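Local coordinates for protein 16S rRNA (guanine(1405)-N(7))-methyltransferase (Klebsiella pneumoniae, PDB 6PI9) that probably methylates N7 of guanosine 1405 in 16S rRNA, using S-adenosyl-L-methionine as methyl donor, and thereby confers resistance to aminoglycosides, at residues A180-M183 with K184-P187; A202-A206 with P207-V211; C166-S170 with E171-E175; C122-N125 with P126-L129; R235-P238 with D239-V243. One frame throughout, in Å; residues are numbered along the deposited sequence.

How the interactions relate
Interactions 1 and 4 are fully buried, interactions 2 and 3 partly so, and interaction 5 lies at the surface. Three touch S-adenosyl-L-homocysteine: interaction 4 at its amino-acid part and ribose, interaction 1 at its amino group and carboxylate, and interaction 3 at its adenine. Interactions 1 and 2 share neighbouring strands, 179-183 and 208-214, joined by backbone bonds such as Leu182 N to Val210 O at 2.7 Å. Interaction 5 reaches the same sheet at one of its two outermost strands within this chain, 241-248, and its Leu241 packs on Leu209. Interactions 1 and 3 hydrogen-bond the ligand, whereas interaction 4 only packs against it; interactions 2 and 5 are aliphatic packing at helix-to-strand connections, with a turn bond in interaction 5.

Interaction 1 of 5, residues A180-M183 with K184-P187; sequences ALLM and KLLP. With SAH (S-adenosyl-L-homocysteine), chain B.
The peptide group joining Met183 to Lys184 is the flat element here. Over one face lies CB of Leu185, 3.7 Å from Met183 O. The Lys184 side chain rises from the plane on the opposite side, CG being 3.8 Å from Met183 C. At the rim, Met183 O accepts a hydrogen bond from atom N of S-adenosyl-L-homocysteine (SAH), with Met183 O to SAH N at 2.9 Å. Lys184 N bonds to Thr212 OG1, so both polar ends are engaged. Met183 CB also comes within 3.6 Å of the carboxylate O of the ligand. Lys184 takes a positive phi of 52°, which turns the chain out of the strand; its extended side chain runs to a salt bridge with Glu95. Behind the turn, Leu182 CD2 meets Leu186 CD2 at 3.9 Å, the two side chains crossing at a slant, and Leu182 CB rests on Leu185 CD2. A water links the two limbs of the bend, donating to Leu182 O at 2.7 Å and accepting from Leu186 N at 2.9 Å. A central parallel strand that ends in such a turn, offers a carbonyl to the amino group of the bound product and leads into a helix is consistent with the cofactor site of Rossmann-like methyltransferases.

Interaction 2 of 5, residues A202-A206 with P207-V211; sequences ASLRA and PRLVV
Leu209 CD2 meets both Leu204 and Ala206, lying 4.3 Å from Leu204 CD1 and 4.4 Å from Ala206 CB. The torsion behind these apolar contacts places CG beside the backbone N and anti to the carbonyl carbon (chi1 -50°), which brings the branch nearer residues 204-206 than the start of the side chain would suggest. The same methyl, Leu209 CD2, lies 3.9 Å from the carbonyl oxygen Ala206 O.

Polar contacts are sparse. Within residues 204-206, Ala206 N makes a weak hydrogen bond to Leu204 O at 3.3 Å, and no hydrogen bond joins residues 202-206 to 207-211. The stronger polar links run outward: Arg208 forms a salt bridge with Glu258, and Arg205 NH1 bonds to Ala174 O. A weak bond from Arg259 NE reaches Ala206 O.

This is the helix-to-strand joint, from helix 196-203 into strand 208-214, of the beta-alpha-beta connection that leads from strand 179-183 to its parallel neighbour. The chemistry implies a joint lined on its inner side by loose aliphatic contacts of the buried Leu204, Ala206 and Leu209, with its charged side chains tied to other parts of the fold.

Interaction 3 of 5, residues C166-S170 with E171-E175; sequences CDLLS and EIPAE. With SAH (S-adenosyl-L-homocysteine), chain B.
Leu168 and Pro173 meet at about a right angle, with Leu168 CD2 set 3.6 Å from both CG and CD of Pro173. The other branch of the same leucine, CD1, sits over the face of the adenine of S-adenosyl-L-homocysteine, 3.8 Å from C2. The leucine side chain thus lies between the proline ring and the adenine, while its own backbone N donates to adenine N1 at 2.9 Å, nearly straight at 169°. Asp167 approaches the base by its carboxylate: OD1 accepts from N6 at 3.0 Å, and also from Leu169 N at 2.9 Å, reached on its anti side and 31° out of the carboxylate plane. The second bond closes an Asx turn that limits the carboxylate's rotation. OD2 is held by Arg29 and Thr26. Asp167 and Leu168 thereby read N6 and N1, making this the adenine end of the ligand pocket. Glu171, with CG anti to its backbone N (chi1 177°) and an extended chain, reaches alongside Cys166, and a water bridges its OE1 to Asp167 N. Its OE2 forms a salt bridge with Arg164.

The loop runs from strand 162-165 toward strand 179-183. Cys166 and Pro173 pack on Met140 of strand 137-141, Leu168 and Leu169 on Leu189 of helix 186-192, and Ile172 on helix 196-203.

Interaction 4 of 5, residues C122-N125 with P126-L129; sequences CGLN and PILL. With SAH (S-adenosyl-L-homocysteine), chain B.
Backbone hydrogen bonds tie Leu124 and Asn125 to the helix they begin. Ile127 N donates to Leu124 O, the carbonyl oxygen of the N-cap residue, at 3.1 Å, from above the carbonyl plane. The next acceptor, Asn125 O, takes Leu129 N at 2.9 Å, almost in line with the C=O bond. Just before the helix, Asn125 N bonds to Cys122 O at 2.8 Å and closes a type II' turn, with Gly123 at its positive-phi corner (phi 53°).

Among the apolar contacts, Cys122 CB sits close to Pro126 CD at 3.5 Å, and Leu124 CD2 approaches Ile127 CD1 more loosely at 4.3 Å. Asn125 mixes both kinds: its CG stands anti to the backbone N (chi1 -174°), directing ND2 to 3.4 Å from Leu129 CD1, while a hydrogen bond to Asp119 OD2 satisfies this buried amide nitrogen.

Toward the ligand, Cys122 O lies 3.5 Å from CA of S-adenosyl-L-homocysteine. Gly123 N bonds to Asp141 OD2, whose OD1 is bonded to the ligand, a second-shell link.

The turn joins strand 117-120 to helix 125-131, as in the glycine-containing first loop of Rossmann-like methyltransferases. Leu124, Pro126 and Ile127 pack on helix 144-157; Leu124, Ile127 and Leu128 on helix 83-87; Asn125 and Leu129 on strand 179-183.

Interaction 5 of 5, residues R235-P238 with D239-V243; sequences RILP and DTLSV
Leu237 and Leu241 are brought together by different first torsions. In Leu237, CG lies anti to the backbone N (chi1 -178°), carrying both methyls forward toward the incoming strand; in Leu241, CG lies anti to the carbonyl carbon (chi1 -60°), which brings CD1 to Leu237, while CB is already placed there by the backbone. The two side chains meet at about a right angle, Leu237 CD1 touching Leu241 CB at 3.8 Å and Leu241 CD1 at 3.9 Å. The second methyl of Leu237 serves a different neighbour: its CD2 packs against Val243 CG2 at 3.9 Å, on the next strand residue but one, and so one leucine spans two strand residues.

Pro238 runs alongside Leu241, both pointing the same way, with Pro238 CD 4.1 Å from Leu241 CD1. The closeness accords with a type I beta turn from Pro238 to Leu241, closed by Leu241 N donating to Pro238 O at 3.0 Å with an angle of 160° at the hydrogen; the donor stands above the carbonyl plane. Pro238 CB also comes to 3.9 Å from Thr240 OG1.

The turn joins helix 225-236 to strand 241-248, an outermost strand of the sheet within this chain. Pro238 leans on Leu201 and Ala202 of helix 196-203, and Leu241 covers Leu201 of that helix together with Val257 and Arg259 of the adjoining antiparallel strand 252-259. Val243 rests on Tyr255 of the same strand, while backbone bonds from Thr240 and Ser242 to Thr260 and Glu258 begin the pairing.

Interaction 1 of 5, residues A180-M183 with K184-P187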
# COMPACT_ATOMS: atom_id res chain seq x y z
N ALA A 180 -17.06 6.47 -17.80
CA ALA A 180 -16.01 5.58 -17.37
C ALA A 180 -15.46 6.05 -16.03
O ALA A 180 -15.37 7.26 -15.78
CB ALA A 180 -14.83 5.49 -18.34
N LEU A 181 -15.15 5.07 -15.18
CA LEU A 181 -14.65 5.31 -13.84
C LEU A 181 -13.19 4.96 -13.88
O LEU A 181 -12.82 3.91 -14.41
CB LEU A 181 -15.37 4.43 -12.82
CG LEU A 181 -16.90 4.38 -12.94
CD1 LEU A 181 -17.50 3.46 -11.87
CD2 LEU A 181 -17.52 5.81 -12.78
N LEU A 182 -12.34 5.89 -13.40
CA LEU A 182 -10.90 5.69 -13.25
C LEU A 182 -10.60 6.02 -11.80
O LEU A 182 -10.10 7.12 -11.48
CB LEU A 182 -10.12 6.61 -14.19
CG LEU A 182 -10.33 6.25 -15.69
CD1 LEU A 182 -11.59 6.97 -16.19
CD2 LEU A 182 -9.12 6.74 -16.52
N MET A 183 -10.92 5.08 -10.91
CA MET A 183 -10.92 5.38 -9.48
C MET A 183 -9.64 4.83 -8.86
O MET A 183 -9.35 3.62 -9.00
CB MET A 183 -12.20 4.80 -8.86
CG MET A 183 -13.46 5.52 -9.37
SD MET A 183 -14.97 4.54 -9.03
CE MET A 183 -14.86 4.36 -7.25
N LYS A 184 -8.87 5.71 -8.19
CA LYS A 184 -7.62 5.34 -7.52
C LYS A 184 -6.70 4.60 -8.47
O LYS A 184 -6.05 3.58 -8.11
CB LYS A 184 -7.93 4.50 -6.28
CG LYS A 184 -8.67 5.37 -5.24
CD LYS A 184 -9.16 4.42 -4.06
CE LYS A 184 -9.90 5.25 -2.96
NZ LYS A 184 -10.54 4.25 -1.99
N LEU A 185 -6.66 5.07 -9.68
CA LEU A 185 -5.99 4.37 -10.76
C LEU A 185 -4.87 5.18 -11.40
O LEU A 185 -3.81 4.63 -11.68
CB LEU A 185 -7.03 4.04 -11.85
CG LEU A 185 -6.40 3.63 -13.19
CD1 LEU A 185 -5.61 2.33 -13.03
CD2 LEU A 185 -7.53 3.42 -14.20
N LEU A 186 -5.07 6.47 -11.66
CA LEU A 186 -4.07 7.16 -12.48
C LEU A 186 -2.68 7.19 -11.85
O LEU A 186 -1.70 7.08 -12.61
CB LEU A 186 -4.56 8.60 -12.80
CG LEU A 186 -5.78 8.66 -13.74
CD1 LEU A 186 -6.05 10.13 -14.23
CD2 LEU A 186 -5.65 7.71 -14.94
N PRO A 187 -2.50 7.35 -10.52
CA PRO A 187 -1.11 7.34 -10.02
C PRO A 187 -0.41 6.04 -10.26
O PRO A 187 0.78 6.06 -10.60
CB PRO A 187 -1.23 7.62 -8.50
CG PRO A 187 -2.52 8.42 -8.40
CD PRO A 187 -3.43 7.84 -9.48
N SAH B . -10.91 1.23 -9.02
CA SAH B . -11.04 0.28 -7.89
CB SAH B . -9.70 -0.35 -7.57
CG SAH B . -8.51 0.62 -7.30
SD SAH B . -7.04 -0.31 -6.64
C SAH B . -11.60 0.98 -6.64
O SAH B . -11.43 2.21 -6.55
OXT SAH B . -12.17 0.34 -5.73
C5' SAH B . -6.02 -0.33 -8.18
C4' SAH B . -6.44 -1.44 -9.18
O4' SAH B . -5.74 -1.25 -10.43
C3' SAH B . -6.21 -2.92 -8.76
O3' SAH B . -7.44 -3.66 -8.83
C2' SAH B . -5.22 -3.48 -9.78
O2' SAH B . -5.56 -4.83 -10.09
C1' SAH B . -5.51 -2.56 -10.98
N9 SAH B . -4.39 -2.38 -11.88
C8 SAH B . -3.12 -1.98 -11.56
N7 SAH B . -2.43 -1.81 -12.73
C5 SAH B . -3.25 -2.17 -13.76
C6 SAH B . -3.09 -2.26 -15.12
N6 SAH B . -1.93 -2.03 -15.72
N1 SAH B . -4.19 -2.58 -15.90
C2 SAH B . -5.38 -2.91 -15.33
N3 SAH B . -5.57 -2.84 -13.98
C4 SAH B . -4.48 -2.47 -13.23
O HOH W 1 -7.53 7.71 -10.90

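Interaction 2 of 5, residues A202-A206 with P207-V211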
# COMPACT_ATOMS: atom_id res chain seq x y z
N ALA A 202 -7.37 10.69 -22.96
CA ALA A 202 -7.68 11.28 -24.27
C ALA A 202 -8.35 10.31 -25.24
O ALA A 202 -8.93 10.76 -26.24
CB ALA A 202 -6.41 11.83 -24.91
N SER A 203 -8.28 9.00 -24.99
CA SER A 203 -8.73 8.02 -25.97
C SER A 203 -9.99 7.25 -25.57
O SER A 203 -10.59 6.59 -26.44
CB SER A 203 -7.62 6.99 -26.24
OG SER A 203 -6.47 7.59 -26.83
N LEU A 204 -10.39 7.29 -24.29
CA LEU A 204 -11.61 6.60 -23.87
C LEU A 204 -12.83 7.11 -24.64
O LEU A 204 -12.98 8.31 -24.91
CB LEU A 204 -11.81 6.78 -22.37
CG LEU A 204 -10.87 5.91 -21.54
CD1 LEU A 204 -10.94 6.31 -20.06
CD2 LEU A 204 -11.15 4.39 -21.74
N ARG A 205 -13.71 6.18 -25.02
CA ARG A 205 -14.87 6.55 -25.83
C ARG A 205 -16.10 6.72 -24.95
O ARG A 205 -17.14 6.13 -25.21
CB ARG A 205 -15.11 5.49 -26.90
CG ARG A 205 -14.00 5.37 -27.94
CD ARG A 205 -14.17 4.08 -28.73
NE ARG A 205 -13.24 3.99 -29.86
CZ ARG A 205 -13.10 2.91 -30.63
NH1 ARG A 205 -13.83 1.82 -30.40
NH2 ARG A 205 -12.24 2.92 -31.65
N ALA A 206 -15.98 7.50 -23.87
CA ALA A 206 -17.11 7.81 -23.00
C ALA A 206 -17.10 9.32 -22.77
O ALA A 206 -16.03 9.92 -22.54
CB ALA A 206 -17.04 7.08 -21.65
N PRO A 207 -18.27 9.97 -22.83
CA PRO A 207 -18.29 11.43 -22.68
C PRO A 207 -18.12 11.92 -21.26
O PRO A 207 -17.85 13.12 -21.08
CB PRO A 207 -19.67 11.81 -23.22
CG PRO A 207 -20.50 10.61 -22.97
CD PRO A 207 -19.59 9.44 -23.19
N ARG A 208 -18.30 11.07 -20.25
CA ARG A 208 -18.18 11.51 -18.86
C ARG A 208 -17.22 10.56 -18.18
O ARG A 208 -17.30 9.36 -18.41
CB ARG A 208 -19.53 11.52 -18.12
CG ARG A 208 -20.39 12.73 -18.51
CD ARG A 208 -21.86 12.53 -18.25
NE ARG A 208 -22.60 13.78 -17.96
CZ ARG A 208 -22.68 14.84 -18.77
NH1 ARG A 208 -22.02 14.86 -19.93
NH2 ARG A 208 -23.42 15.89 -18.41
N LEU A 209 -16.33 11.09 -17.34
CA LEU A 209 -15.33 10.31 -16.64
C LEU A 209 -15.41 10.67 -15.16
O LEU A 209 -15.63 11.84 -14.82
CB LEU A 209 -13.90 10.59 -17.12
CG LEU A 209 -13.70 10.54 -18.63
CD1 LEU A 209 -12.25 10.86 -18.91
CD2 LEU A 209 -14.05 9.15 -19.23
N VAL A 210 -15.24 9.68 -14.30
CA VAL A 210 -15.08 9.91 -12.85
C VAL A 210 -13.68 9.51 -12.52
O VAL A 210 -13.33 8.33 -12.67
CB VAL A 210 -16.09 9.09 -12.03
CG1 VAL A 210 -15.87 9.34 -10.52
CG2 VAL A 210 -17.51 9.47 -12.46
N VAL A 211 -12.85 10.45 -12.07
CA VAL A 211 -11.43 10.19 -11.83
C VAL A 211 -11.16 10.47 -10.37
O VAL A 211 -11.55 11.53 -9.88
CB VAL A 211 -10.53 11.09 -12.71
CG1 VAL A 211 -9.01 10.89 -12.37
CG2 VAL A 211 -10.85 10.90 -14.23

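Interaction 3 of 5, residues C166-S170 with E171-E175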
# COMPACT_ATOMS: atom_id res chain seq x y z
N CYS A 166 -8.02 -7.10 -18.37
CA CYS A 166 -7.53 -5.98 -19.18
C CYS A 166 -6.26 -5.42 -18.57
O CYS A 166 -6.31 -5.03 -17.40
CB CYS A 166 -8.58 -4.85 -19.16
SG CYS A 166 -7.98 -3.36 -19.98
N ASP A 167 -5.18 -5.32 -19.34
CA ASP A 167 -3.97 -4.62 -18.86
C ASP A 167 -3.96 -3.26 -19.55
O ASP A 167 -3.69 -3.18 -20.76
CB ASP A 167 -2.68 -5.42 -19.12
CG ASP A 167 -1.44 -4.76 -18.48
OD1 ASP A 167 -1.45 -3.52 -18.28
OD2 ASP A 167 -0.43 -5.45 -18.25
N LEU A 168 -4.20 -2.21 -18.77
CA LEU A 168 -4.30 -0.83 -19.26
C LEU A 168 -2.97 -0.23 -19.73
O LEU A 168 -2.96 0.91 -20.23
CB LEU A 168 -4.92 0.02 -18.17
CG LEU A 168 -6.40 -0.33 -17.91
CD1 LEU A 168 -6.81 0.38 -16.65
CD2 LEU A 168 -7.34 0.12 -19.05
N LEU A 169 -1.85 -0.93 -19.60
CA LEU A 169 -0.62 -0.49 -20.23
C LEU A 169 -0.52 -0.98 -21.66
O LEU A 169 0.26 -0.43 -22.47
CB LEU A 169 0.60 -0.99 -19.44
CG LEU A 169 1.20 0.03 -18.43
CD1 LEU A 169 1.73 1.14 -19.19
CD2 LEU A 169 0.23 0.65 -17.51
N SER A 170 -1.22 -2.04 -22.00
CA SER A 170 -1.11 -2.49 -23.36
C SER A 170 -2.42 -2.41 -24.11
O SER A 170 -2.45 -2.71 -25.32
CB SER A 170 -0.51 -3.91 -23.41
OG SER A 170 -1.01 -4.69 -22.36
N GLU A 171 -3.49 -1.92 -23.47
CA GLU A 171 -4.77 -1.81 -24.16
C GLU A 171 -5.44 -0.50 -23.75
O GLU A 171 -5.48 -0.20 -22.57
CB GLU A 171 -5.68 -3.01 -23.80
CG GLU A 171 -7.05 -2.95 -24.42
CD GLU A 171 -8.05 -4.00 -23.88
OE1 GLU A 171 -7.69 -4.97 -23.17
OE2 GLU A 171 -9.23 -3.85 -24.23
N ILE A 172 -5.96 0.25 -24.71
CA ILE A 172 -6.86 1.36 -24.41
C ILE A 172 -8.25 0.86 -24.67
O ILE A 172 -8.56 0.47 -25.83
CB ILE A 172 -6.50 2.60 -25.25
CG1 ILE A 172 -5.30 3.30 -24.59
CG2 ILE A 172 -7.68 3.56 -25.33
CD1 ILE A 172 -4.91 4.59 -25.27
N PRO A 173 -9.10 0.65 -23.65
CA PRO A 173 -10.41 0.00 -23.87
C PRO A 173 -11.18 0.68 -24.97
O PRO A 173 -11.30 1.92 -24.99
CB PRO A 173 -11.12 0.16 -22.53
CG PRO A 173 -9.94 0.19 -21.50
CD PRO A 173 -8.82 0.90 -22.21
N ALA A 174 -11.70 -0.14 -25.90
CA ALA A 174 -12.40 0.35 -27.08
C ALA A 174 -13.92 0.37 -26.92
O ALA A 174 -14.62 0.78 -27.86
CB ALA A 174 -12.01 -0.50 -28.29
N GLU A 175 -14.45 -0.01 -25.76
CA GLU A 175 -15.89 -0.08 -25.59
C GLU A 175 -16.50 1.31 -25.63
O GLU A 175 -15.85 2.31 -25.28
CB GLU A 175 -16.24 -0.77 -24.27
CG GLU A 175 -15.87 -2.26 -24.28
CD GLU A 175 -14.47 -2.54 -23.76
OE1 GLU A 175 -14.17 -3.73 -23.48
OE2 GLU A 175 -13.67 -1.58 -23.60
N SAH B . -10.91 1.23 -9.02
CA SAH B . -11.04 0.28 -7.89
CB SAH B . -9.70 -0.35 -7.57
CG SAH B . -8.51 0.62 -7.30
SD SAH B . -7.04 -0.31 -6.64
C SAH B . -11.60 0.98 -6.64
O SAH B . -11.43 2.21 -6.55
OXT SAH B . -12.17 0.34 -5.73
C5' SAH B . -6.02 -0.33 -8.18
C4' SAH B . -6.44 -1.44 -9.18
O4' SAH B . -5.74 -1.25 -10.43
C3' SAH B . -6.21 -2.92 -8.76
O3' SAH B . -7.44 -3.66 -8.83
C2' SAH B . -5.22 -3.48 -9.78
O2' SAH B . -5.56 -4.83 -10.09
C1' SAH B . -5.51 -2.56 -10.98
N9 SAH B . -4.39 -2.38 -11.88
C8 SAH B . -3.12 -1.98 -11.56
N7 SAH B . -2.43 -1.81 -12.73
C5 SAH B . -3.25 -2.17 -13.76
C6 SAH B . -3.09 -2.26 -15.12
N6 SAH B . -1.93 -2.03 -15.72
N1 SAH B . -4.19 -2.58 -15.90
C2 SAH B . -5.38 -2.91 -15.33
N3 SAH B . -5.57 -2.84 -13.98
C4 SAH B . -4.48 -2.47 -13.23
O HOH W 2 -5.67 -6.22 -21.99

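Interaction 4 of 5, residues C122-N125 with P126-L129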
# COMPACT_ATOMS: atom_id res chain seq x y z
N CYS A 122 -11.11 -2.24 -11.98
CA CYS A 122 -12.34 -2.18 -11.22
C CYS A 122 -12.22 -2.76 -9.83
O CYS A 122 -13.03 -2.41 -8.97
CB CYS A 122 -13.48 -2.91 -11.96
SG CYS A 122 -13.18 -4.69 -12.22
N GLY A 123 -11.23 -3.62 -9.59
CA GLY A 123 -11.16 -4.31 -8.31
C GLY A 123 -12.48 -4.99 -8.01
O GLY A 123 -13.05 -5.65 -8.87
N LEU A 124 -13.02 -4.77 -6.81
CA LEU A 124 -14.37 -5.25 -6.51
C LEU A 124 -15.43 -4.15 -6.59
O LEU A 124 -16.57 -4.37 -6.19
CB LEU A 124 -14.41 -5.89 -5.12
CG LEU A 124 -13.53 -7.12 -4.94
CD1 LEU A 124 -13.65 -7.60 -3.49
CD2 LEU A 124 -13.87 -8.28 -5.93
N ASN A 125 -15.09 -2.98 -7.10
CA ASN A 125 -16.05 -1.87 -7.08
C ASN A 125 -17.36 -2.18 -7.82
O ASN A 125 -18.39 -1.62 -7.41
CB ASN A 125 -15.38 -0.62 -7.66
CG ASN A 125 -16.28 0.60 -7.53
OD1 ASN A 125 -16.61 1.03 -6.40
ND2 ASN A 125 -16.72 1.14 -8.66
N PRO A 126 -17.40 -2.99 -8.89
CA PRO A 126 -18.70 -3.23 -9.55
C PRO A 126 -19.71 -3.96 -8.70
O PRO A 126 -20.93 -3.86 -8.94
CB PRO A 126 -18.31 -4.02 -10.81
CG PRO A 126 -16.70 -4.07 -10.77
CD PRO A 126 -16.25 -3.15 -9.82
N ILE A 127 -19.25 -4.69 -7.68
CA ILE A 127 -20.19 -5.28 -6.73
C ILE A 127 -20.79 -4.19 -5.82
O ILE A 127 -21.99 -4.20 -5.54
CB ILE A 127 -19.49 -6.38 -5.93
CG1 ILE A 127 -19.04 -7.49 -6.88
CG2 ILE A 127 -20.42 -6.92 -4.84
CD1 ILE A 127 -18.20 -8.55 -6.22
N LEU A 128 -19.96 -3.25 -5.37
CA LEU A 128 -20.46 -2.10 -4.60
C LEU A 128 -21.48 -1.30 -5.41
O LEU A 128 -22.60 -1.06 -4.95
CB LEU A 128 -19.29 -1.22 -4.17
CG LEU A 128 -19.62 0.03 -3.35
CD1 LEU A 128 -20.54 -0.34 -2.16
CD2 LEU A 128 -18.33 0.64 -2.85
N LEU A 129 -21.09 -0.88 -6.62
CA LEU A 129 -22.02 -0.24 -7.56
C LEU A 129 -23.30 -1.03 -7.74
O LEU A 129 -24.41 -0.48 -7.66
CB LEU A 129 -21.36 -0.10 -8.93
CG LEU A 129 -20.20 0.86 -8.99
CD1 LEU A 129 -19.66 0.85 -10.44
CD2 LEU A 129 -20.71 2.20 -8.56
N SAH B . -10.91 1.23 -9.02
CA SAH B . -11.04 0.28 -7.89
CB SAH B . -9.70 -0.35 -7.57
CG SAH B . -8.51 0.62 -7.30
SD SAH B . -7.04 -0.31 -6.64
C SAH B . -11.60 0.98 -6.64
O SAH B . -11.43 2.21 -6.55
OXT SAH B . -12.17 0.34 -5.73
C5' SAH B . -6.02 -0.33 -8.18
C4' SAH B . -6.44 -1.44 -9.18
O4' SAH B . -5.74 -1.25 -10.43
C3' SAH B . -6.21 -2.92 -8.76
O3' SAH B . -7.44 -3.66 -8.83
C2' SAH B . -5.22 -3.48 -9.78
O2' SAH B . -5.56 -4.83 -10.09
C1' SAH B . -5.51 -2.56 -10.98
N9 SAH B . -4.39 -2.38 -11.88
C8 SAH B . -3.12 -1.98 -11.56
N7 SAH B . -2.43 -1.81 -12.73
C5 SAH B . -3.25 -2.17 -13.76
C6 SAH B . -3.09 -2.26 -15.12
N6 SAH B . -1.93 -2.03 -15.72
N1 SAH B . -4.19 -2.58 -15.90
C2 SAH B . -5.38 -2.91 -15.33
N3 SAH B . -5.57 -2.84 -13.98
C4 SAH B . -4.48 -2.47 -13.23

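Interaction 5 of 5, residues R235-P238 with D239-V243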
# COMPACT_ATOMS: atom_id res chain seq x y z
N ARG A 235 -2.56 19.41 -14.55
CA ARG A 235 -1.51 19.64 -15.52
C ARG A 235 -1.57 18.61 -16.65
O ARG A 235 -1.33 18.94 -17.81
CB ARG A 235 -0.15 19.60 -14.82
CG ARG A 235 1.00 19.62 -15.77
CD ARG A 235 2.31 19.92 -15.07
NE ARG A 235 2.70 18.90 -14.11
CZ ARG A 235 3.29 17.75 -14.44
NH1 ARG A 235 3.50 17.46 -15.73
NH2 ARG A 235 3.65 16.87 -13.50
N ILE A 236 -1.92 17.37 -16.36
CA ILE A 236 -1.89 16.36 -17.43
C ILE A 236 -3.24 16.23 -18.12
O ILE A 236 -3.32 15.59 -19.18
CB ILE A 236 -1.43 14.98 -16.94
CG1 ILE A 236 -2.43 14.38 -15.95
CG2 ILE A 236 -0.01 15.08 -16.30
CD1 ILE A 236 -3.34 13.28 -16.50
N LEU A 237 -4.30 16.81 -17.57
CA LEU A 237 -5.60 16.58 -18.18
C LEU A 237 -5.60 17.04 -19.65
O LEU A 237 -5.32 18.21 -19.91
CB LEU A 237 -6.69 17.34 -17.41
CG LEU A 237 -8.11 17.13 -17.96
CD1 LEU A 237 -8.53 15.69 -17.69
CD2 LEU A 237 -9.07 18.10 -17.27
N PRO A 238 -5.94 16.18 -20.61
CA PRO A 238 -6.02 16.63 -22.02
C PRO A 238 -6.96 17.82 -22.22
O PRO A 238 -7.99 17.93 -21.57
CB PRO A 238 -6.54 15.39 -22.75
CG PRO A 238 -6.16 14.23 -21.88
CD PRO A 238 -6.26 14.76 -20.46
N ASP A 239 -6.60 18.69 -23.18
CA ASP A 239 -7.39 19.90 -23.39
C ASP A 239 -8.80 19.60 -23.90
O ASP A 239 -9.67 20.48 -23.82
CB ASP A 239 -6.72 20.85 -24.39
CG ASP A 239 -5.37 21.36 -23.92
OD1 ASP A 239 -5.11 21.38 -22.69
OD2 ASP A 239 -4.58 21.78 -24.80
N THR A 240 -9.02 18.41 -24.46
CA THR A 240 -10.35 18.03 -24.91
C THR A 240 -11.29 17.71 -23.76
O THR A 240 -12.48 17.49 -24.00
CB THR A 240 -10.26 16.81 -25.83
OG1 THR A 240 -9.50 15.78 -25.19
CG2 THR A 240 -9.61 17.18 -27.14
N LEU A 241 -10.80 17.69 -22.51
CA LEU A 241 -11.60 17.34 -21.34
C LEU A 241 -11.69 18.55 -20.42
O LEU A 241 -10.81 19.42 -20.43
CB LEU A 241 -10.97 16.17 -20.60
CG LEU A 241 -10.85 14.90 -21.46
CD1 LEU A 241 -10.26 13.74 -20.63
CD2 LEU A 241 -12.21 14.56 -21.94
N SER A 242 -12.77 18.61 -19.65
CA SER A 242 -12.95 19.69 -18.70
C SER A 242 -13.49 19.14 -17.40
O SER A 242 -14.37 18.28 -17.41
CB SER A 242 -13.93 20.76 -19.22
OG SER A 242 -13.24 21.81 -19.88
N VAL A 243 -12.94 19.63 -16.29
CA VAL A 243 -13.46 19.31 -14.97
C VAL A 243 -14.80 20.01 -14.78
O VAL A 243 -14.92 21.24 -14.89
CB VAL A 243 -12.46 19.70 -13.87
CG1 VAL A 243 -13.09 19.53 -12.49
CG2 VAL A 243 -11.18 18.84 -14.03